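Local atomic coordinates of hydroxyglutarate synthase (Pseudomonas putida, PDB entry 6W1G), a protein that catalyses the iron(II)-dependent decarboxylation and hydroxylation of 2-oxoadipate to D-2-hydroxyglutarate, using molecular oxygen, in a D-lysine catabolic pathway. Residues Asp10-Gln15 with Thr181-Ala186; Leu162-Gln167 with Ala176-Thr181; Gly71-Gly76 with Ala82-Leu87. All blocks are in the same frame, centred on the assembly; numbering follows the deposited sequence.

Contact 1: Asp10-Gln15 with Thr181-Ala186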
# COMPACT_ATOMS: atom_id res chain seq x y z
N ASP A 10 -9.55 -1.18 -14.56
CA ASP A 10 -8.17 -0.76 -14.35
C ASP A 10 -7.94 0.67 -14.82
O ASP A 10 -7.20 1.43 -14.20
CB ASP A 10 -7.21 -1.69 -15.11
CG ASP A 10 -7.22 -3.12 -14.60
OD1 ASP A 10 -7.44 -3.38 -13.40
OD2 ASP A 10 -6.97 -4.00 -15.44
N SER A 11 -8.58 1.06 -15.92
CA SER A 11 -8.43 2.43 -16.42
C SER A 11 -9.08 3.42 -15.47
O SER A 11 -8.57 4.53 -15.29
CB SER A 11 -8.99 2.56 -17.83
OG SER A 11 -10.40 2.52 -17.88
N ILE A 12 -10.23 3.08 -14.91
CA ILE A 12 -10.86 3.95 -13.92
C ILE A 12 -9.94 4.12 -12.71
O ILE A 12 -9.78 5.24 -12.19
CB ILE A 12 -12.24 3.42 -13.48
CG1 ILE A 12 -13.13 3.15 -14.70
CG2 ILE A 12 -12.94 4.43 -12.59
CD1 ILE A 12 -14.53 2.62 -14.33
N ARG A 13 -9.33 3.02 -12.24
CA ARG A 13 -8.41 3.10 -11.11
C ARG A 13 -7.25 4.03 -11.42
O ARG A 13 -6.87 4.86 -10.59
CB ARG A 13 -7.90 1.70 -10.77
CG ARG A 13 -7.04 1.67 -9.55
CD ARG A 13 -6.70 0.27 -9.07
NE ARG A 13 -5.94 -0.48 -10.03
CZ ARG A 13 -6.38 -1.41 -10.88
NH1 ARG A 13 -7.65 -1.76 -10.94
NH2 ARG A 13 -5.52 -1.99 -11.70
N ALA A 14 -6.66 3.92 -12.62
CA ALA A 14 -5.53 4.81 -12.95
C ALA A 14 -5.97 6.25 -12.95
O ALA A 14 -5.25 7.14 -12.45
CB ALA A 14 -4.96 4.42 -14.31
N GLN A 15 -7.15 6.53 -13.51
CA GLN A 15 -7.67 7.89 -13.53
C GLN A 15 -7.96 8.42 -12.13
O GLN A 15 -7.69 9.60 -11.82
CB GLN A 15 -8.93 7.93 -14.38
CG GLN A 15 -8.65 7.84 -15.86
CD GLN A 15 -9.89 7.68 -16.69
OE1 GLN A 15 -10.98 7.50 -16.16
NE2 GLN A 15 -9.72 7.72 -18.00
N THR A 181 -17.50 10.86 -14.49
CA THR A 181 -18.35 11.39 -13.45
C THR A 181 -18.12 10.65 -12.14
O THR A 181 -18.04 11.26 -11.06
CB THR A 181 -19.82 11.31 -13.87
OG1 THR A 181 -19.98 12.01 -15.11
CG2 THR A 181 -20.75 11.89 -12.80
N PHE A 182 -18.02 9.33 -12.22
CA PHE A 182 -17.74 8.52 -11.04
C PHE A 182 -16.47 8.97 -10.32
O PHE A 182 -16.44 9.08 -9.09
CB PHE A 182 -17.68 7.02 -11.41
CG PHE A 182 -17.20 6.16 -10.28
CD1 PHE A 182 -18.03 5.78 -9.25
CD2 PHE A 182 -15.86 5.83 -10.22
CE1 PHE A 182 -17.49 5.02 -8.20
CE2 PHE A 182 -15.36 5.08 -9.20
CZ PHE A 182 -16.17 4.69 -8.20
N VAL A 183 -15.37 9.17 -11.08
CA VAL A 183 -14.12 9.56 -10.45
C VAL A 183 -14.30 10.87 -9.72
O VAL A 183 -13.86 11.01 -8.58
CB VAL A 183 -13.00 9.61 -11.51
CG1 VAL A 183 -11.80 10.35 -10.97
CG2 VAL A 183 -12.64 8.18 -11.93
N GLN A 184 -14.97 11.82 -10.35
CA GLN A 184 -15.12 13.12 -9.70
C GLN A 184 -15.99 13.02 -8.46
O GLN A 184 -15.72 13.69 -7.44
CB GLN A 184 -15.66 14.11 -10.70
CG GLN A 184 -14.58 14.52 -11.75
CD GLN A 184 -13.16 14.95 -11.21
OE1 GLN A 184 -13.03 15.77 -10.28
NE2 GLN A 184 -12.11 14.38 -11.81
N GLU A 185 -17.07 12.24 -8.53
CA GLU A 185 -17.95 12.12 -7.39
C GLU A 185 -17.29 11.37 -6.26
O GLU A 185 -17.46 11.72 -5.09
CB GLU A 185 -19.26 11.47 -7.82
CG GLU A 185 -20.09 12.31 -8.72
CD GLU A 185 -20.68 13.57 -8.05
OE1 GLU A 185 -20.83 13.60 -6.81
OE2 GLU A 185 -21.03 14.51 -8.80
N ALA A 186 -16.58 10.30 -6.59
CA ALA A 186 -15.86 9.54 -5.57
C ALA A 186 -14.82 10.40 -4.87
O ALA A 186 -14.61 10.27 -3.67
CB ALA A 186 -15.17 8.35 -6.20
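Two helices far apart in sequence, 9-27 near the N-terminus and 176-188, pack here through Ile12, Phe182 and Val183 in a small apolar helix-helix interface. The short segments cross at -43° with their axes 10.2 Å apart, a spacing that branched side chains can fill. Ile12 suits the place because its beta-branch gives two arms: CG2, anti to the backbone N, meets Phe182 and Val183, while CG1, beside the backbone N (chi1 -53°), carries CD1 to Ala179, one turn before Val183. Ile12 CG2 lies 3.8 Å from Val183 CG2, the two side chains sliding past each other in opposite directions. Ile12 CG2 also approaches Phe182 CD2 at 4.0 Å, obliquely to the ring, the side chains crossing at about a right angle. Ala186 CB stands 4.3 Å above the plane of the Phe182 ring, displaced toward its rim; Leu87 and Val90 of helix 78-90 also touch Phe182. At the exposed margin Gln15 brings CB and carbonyl O near the methyls of Val183, a looser touch. On the far side of helix 9-27 is an end-on salt bridge: Arg13 NH1 meets Asp10 OD1 on its anti lone pair (3.0 Å), and NH2 the same OD1 from above the carboxylate plane (2.9 Å).

Contact 2: Leu162-Gln167 with Ala176-Thr181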
# COMPACT_ATOMS: atom_id res chain seq x y z
N LEU A 162 -23.18 7.11 -5.21
CA LEU A 162 -23.94 5.92 -4.88
C LEU A 162 -24.75 5.42 -6.07
O LEU A 162 -24.83 4.22 -6.32
CB LEU A 162 -24.83 6.19 -3.67
CG LEU A 162 -24.08 6.49 -2.38
CD1 LEU A 162 -25.08 6.91 -1.30
CD2 LEU A 162 -23.23 5.30 -1.93
N GLU A 163 -25.31 6.35 -6.85
CA GLU A 163 -26.05 5.96 -8.04
C GLU A 163 -25.15 5.25 -9.03
O GLU A 163 -25.54 4.25 -9.64
CB GLU A 163 -26.66 7.20 -8.70
CG GLU A 163 -27.80 7.81 -7.96
CD GLU A 163 -28.22 9.15 -8.49
OE1 GLU A 163 -27.65 9.72 -9.47
OE2 GLU A 163 -29.17 9.70 -7.89
N LEU A 164 -23.93 5.78 -9.24
CA LEU A 164 -23.06 5.21 -10.26
C LEU A 164 -22.47 3.88 -9.80
O LEU A 164 -22.28 2.98 -10.63
CB LEU A 164 -21.97 6.21 -10.61
CG LEU A 164 -22.46 7.38 -11.46
CD1 LEU A 164 -21.45 8.53 -11.46
CD2 LEU A 164 -22.72 6.90 -12.89
N ILE A 165 -22.25 3.69 -8.50
CA ILE A 165 -21.87 2.38 -7.96
C ILE A 165 -22.96 1.35 -8.25
O ILE A 165 -22.71 0.25 -8.77
CB ILE A 165 -21.58 2.46 -6.46
CG1 ILE A 165 -20.34 3.33 -6.20
CG2 ILE A 165 -21.35 1.09 -5.88
CD1 ILE A 165 -20.16 3.71 -4.76
N ALA A 166 -24.21 1.72 -7.97
CA ALA A 166 -25.33 0.81 -8.21
C ALA A 166 -25.48 0.50 -9.69
O ALA A 166 -25.76 -0.65 -10.09
CB ALA A 166 -26.61 1.39 -7.60
N GLN A 167 -25.35 1.53 -10.53
CA GLN A 167 -25.43 1.36 -11.97
C GLN A 167 -24.35 0.41 -12.48
O GLN A 167 -24.61 -0.50 -13.29
CB GLN A 167 -25.31 2.70 -12.65
CG GLN A 167 -25.44 2.64 -14.13
CD GLN A 167 -25.24 3.99 -14.78
OE1 GLN A 167 -25.74 5.01 -14.29
NE2 GLN A 167 -24.58 4.01 -15.91
N ALA A 176 -17.19 5.70 -20.74
CA ALA A 176 -16.15 6.67 -20.41
C ALA A 176 -16.73 7.89 -19.70
O ALA A 176 -16.14 8.37 -18.73
CB ALA A 176 -15.40 7.11 -21.67
N ALA A 177 -17.86 8.41 -20.17
CA ALA A 177 -18.43 9.60 -19.55
C ALA A 177 -18.88 9.32 -18.12
O ALA A 177 -18.64 10.14 -17.23
CB ALA A 177 -19.60 10.12 -20.36
N ASP A 178 -19.55 8.18 -17.89
CA ASP A 178 -20.00 7.84 -16.55
C ASP A 178 -18.83 7.53 -15.65
O ASP A 178 -18.87 7.84 -14.46
CB ASP A 178 -21.01 6.69 -16.57
CG ASP A 178 -22.34 7.10 -17.15
OD1 ASP A 178 -22.60 8.32 -17.31
OD2 ASP A 178 -23.13 6.19 -17.49
N ALA A 179 -17.75 6.92 -16.18
CA ALA A 179 -16.56 6.67 -15.37
C ALA A 179 -15.92 7.98 -14.93
O ALA A 179 -15.43 8.09 -13.80
CB ALA A 179 -15.56 5.81 -16.12
N GLU A 180 -15.84 8.97 -15.84
CA GLU A 180 -15.32 10.28 -15.46
C GLU A 180 -16.16 10.93 -14.36
O GLU A 180 -15.63 11.48 -13.39
CB GLU A 180 -15.16 11.20 -16.65
CG GLU A 180 -14.39 12.48 -16.23
CD GLU A 180 -13.19 12.18 -15.29
OE1 GLU A 180 -12.29 11.43 -15.73
OE2 GLU A 180 -13.16 12.67 -14.14
N THR A 181 -17.50 10.86 -14.49
CA THR A 181 -18.35 11.39 -13.45
C THR A 181 -18.12 10.65 -12.14
O THR A 181 -18.04 11.26 -11.06
CB THR A 181 -19.82 11.31 -13.87
OG1 THR A 181 -19.98 12.01 -15.11
CG2 THR A 181 -20.75 11.89 -12.80
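Segments 162-167 and 176-181 run roughly antiparallel, their N-to-C directions 138° apart and their axes 10.5 Å from each other at closest approach. They form a helical hairpin, in which a short connection turns helix 159-171 back into helix 176-188. Leu164 fills the space between the backbones. Its CD1 lies 3.7 Å from Thr181 CG2, the methyl that stands anti to the backbone N and presents threonine's apolar arm to the leucine. The other branch, Leu164 CD2, lies 4.1 Å from Asp178 CB, touching the aspartate at its carbon root and not at its carboxylate. That group serves the contact nearer the connection of the hairpin, where Gln167 comes across with CG anti to the backbone N (chi1 -178°) and the chain extended beyond it. This length lets a glutamine span the gap, and an amide N-H suits a carboxylate that is probably charged. With Gln167 cut back to an alanine, Asp178 OD2 would probably lose this donor. The amide and carboxylate planes stand 82° apart, and in a somewhat bent hydrogen bond NE2 of Gln167, with the acceptor near its amide plane, reaches Asp178 OD2 at 3.1 Å from above the carboxylate plane.

Contact 3: Gly71-Gly76 with Ala82-Leu87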
# COMPACT_ATOMS: atom_id res chain seq x y z
N GLY A 71 -2.92 5.37 -1.11
CA GLY A 71 -3.55 6.27 -0.17
C GLY A 71 -3.89 5.55 1.11
O GLY A 71 -3.90 4.32 1.15
N ALA A 72 -4.15 6.33 2.15
CA ALA A 72 -4.59 5.80 3.43
C ALA A 72 -5.73 6.67 3.92
O ALA A 72 -5.62 7.91 3.89
CB ALA A 72 -3.45 5.83 4.45
N ILE A 73 -6.81 6.03 4.37
CA ILE A 73 -8.00 6.67 4.88
C ILE A 73 -8.50 5.89 6.08
O ILE A 73 -8.14 4.72 6.31
CB ILE A 73 -9.12 6.71 3.82
CG1 ILE A 73 -9.54 5.29 3.37
CG2 ILE A 73 -8.68 7.57 2.68
CD1 ILE A 73 -10.77 5.22 2.48
N ARG A 74 -9.40 6.53 6.81
CA ARG A 74 -10.06 5.96 7.99
C ARG A 74 -11.54 6.21 7.89
O ARG A 74 -11.94 7.33 7.58
CB ARG A 74 -9.54 6.65 9.25
CG ARG A 74 -8.03 6.53 9.38
CD ARG A 74 -7.48 7.61 10.31
NE ARG A 74 -6.08 7.39 10.62
CZ ARG A 74 -5.32 8.26 11.25
NH1 ARG A 74 -5.83 9.42 11.63
NH2 ARG A 74 -4.05 7.98 11.49
N VAL A 75 -12.35 5.18 8.13
CA VAL A 75 -13.80 5.32 8.17
C VAL A 75 -14.27 4.97 9.58
O VAL A 75 -13.53 4.39 10.39
CB VAL A 75 -14.52 4.47 7.10
CG1 VAL A 75 -14.16 4.97 5.74
CG2 VAL A 75 -14.20 2.99 7.24
N GLY A 76 -15.52 5.33 9.87
CA GLY A 76 -16.01 5.26 11.22
C GLY A 76 -17.07 4.23 11.51
O GLY A 76 -17.36 3.99 12.67
N ALA A 82 -18.42 -1.06 4.29
CA ALA A 82 -19.06 -1.89 3.27
C ALA A 82 -19.31 -1.11 2.00
O ALA A 82 -19.14 -1.63 0.90
CB ALA A 82 -20.38 -2.45 3.82
N THR A 83 -19.71 0.16 2.13
CA THR A 83 -19.98 0.94 0.93
C THR A 83 -18.70 1.31 0.21
O THR A 83 -18.64 1.30 -1.03
CB THR A 83 -20.79 2.18 1.32
OG1 THR A 83 -22.02 1.77 1.93
CG2 THR A 83 -21.14 2.96 0.08
N ILE A 84 -17.65 1.63 0.98
CA ILE A 84 -16.40 1.93 0.31
C ILE A 84 -15.83 0.72 -0.42
O ILE A 84 -15.22 0.89 -1.48
CB ILE A 84 -15.44 2.61 1.28
CG1 ILE A 84 -14.71 3.66 0.47
CG2 ILE A 84 -14.67 1.71 1.97
CD1 ILE A 84 -14.10 4.65 1.33
N ALA A 85 -16.07 -0.51 0.07
CA ALA A 85 -15.68 -1.67 -0.71
C ALA A 85 -16.38 -1.69 -2.05
O ALA A 85 -15.78 -2.05 -3.08
CB ALA A 85 -15.99 -2.94 0.07
N ARG A 86 -17.67 -1.34 -2.08
CA ARG A 86 -18.40 -1.28 -3.35
C ARG A 86 -17.86 -0.20 -4.27
O ARG A 86 -17.78 -0.38 -5.48
CB ARG A 86 -19.90 -1.06 -3.10
CG ARG A 86 -20.55 -2.21 -2.36
CD ARG A 86 -21.98 -1.83 -1.96
NE ARG A 86 -22.82 -1.55 -3.12
CZ ARG A 86 -23.65 -0.53 -3.23
NH1 ARG A 86 -23.79 0.36 -2.25
NH2 ARG A 86 -24.34 -0.40 -4.36
N LEU A 87 -17.52 0.96 -3.70
CA LEU A 87 -16.90 2.04 -4.45
C LEU A 87 -15.60 1.57 -5.11
O LEU A 87 -15.37 1.79 -6.31
CB LEU A 87 -16.65 3.22 -3.51
CG LEU A 87 -16.17 4.53 -4.10
CD1 LEU A 87 -16.60 5.72 -3.24
CD2 LEU A 87 -14.67 4.52 -4.29
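Ile73 and Ile84 meet end to end: the CD1 methyl of Ile73 lies 3.6 Å from CD1 of Ile84, and this is the tight point of the contact. The two side chains reach toward each other, and the unbranched arm of isoleucine is what lets a strand and a helix touch although their nearest CA atoms, those of Val75 and Ile84, are 8.9 Å apart. In Ile73 the CG1 arm lies between the backbone N and the carbonyl carbon (chi1 61°), and its extended continuation carries CD1 out from the strand. Val75, two residues on and on the same face, is shorter; its CG1 comes no nearer to Ile84 CD1 than 4.4 Å, a much looser touch. Phe190 borders both isoleucines, adding to the apolar surroundings. The strand 69-75 and the helix 78-90 are thus joined as a beta-alpha unit, the helix following directly on the strand and packing on one face of the mixed five-stranded sheet, in a protein of the glyoxalase clan. Away from the strand the helix carries partly exposed residues, Thr83 and Arg86, which also lean on helix 159-171; Arg86 pairs with Glu169 in a salt bridge, while Thr83 OG1 bonds to the backbone oxygen of Glu79. On the other face of the strand lies partly exposed Arg74, which binds 2-oxoadipate and is considered important for substrate specificity; its NH1 forms a salt bridge with Asp215 OD2.

Along the chain contact 3 closes first and contact 2 follows, and both fall between the two segments of contact 1, which brings the N-terminal helix 9-27 back onto helix 176-188. Contacts 1 and 2 share that helix and Thr181, their centres about 9 Å apart; contact 3 lies about 15 Å from the centre of contact 1 and about 17 Å from that of contact 2. Helix 78-90 joins the set: Leu87 meets both Phe182 and Ile165, and Thr83 touches Leu162. The helices therefore form a layer over the five-stranded sheet, with contact 3 reaching down to the strand that carries Arg74 and lies near the metal site.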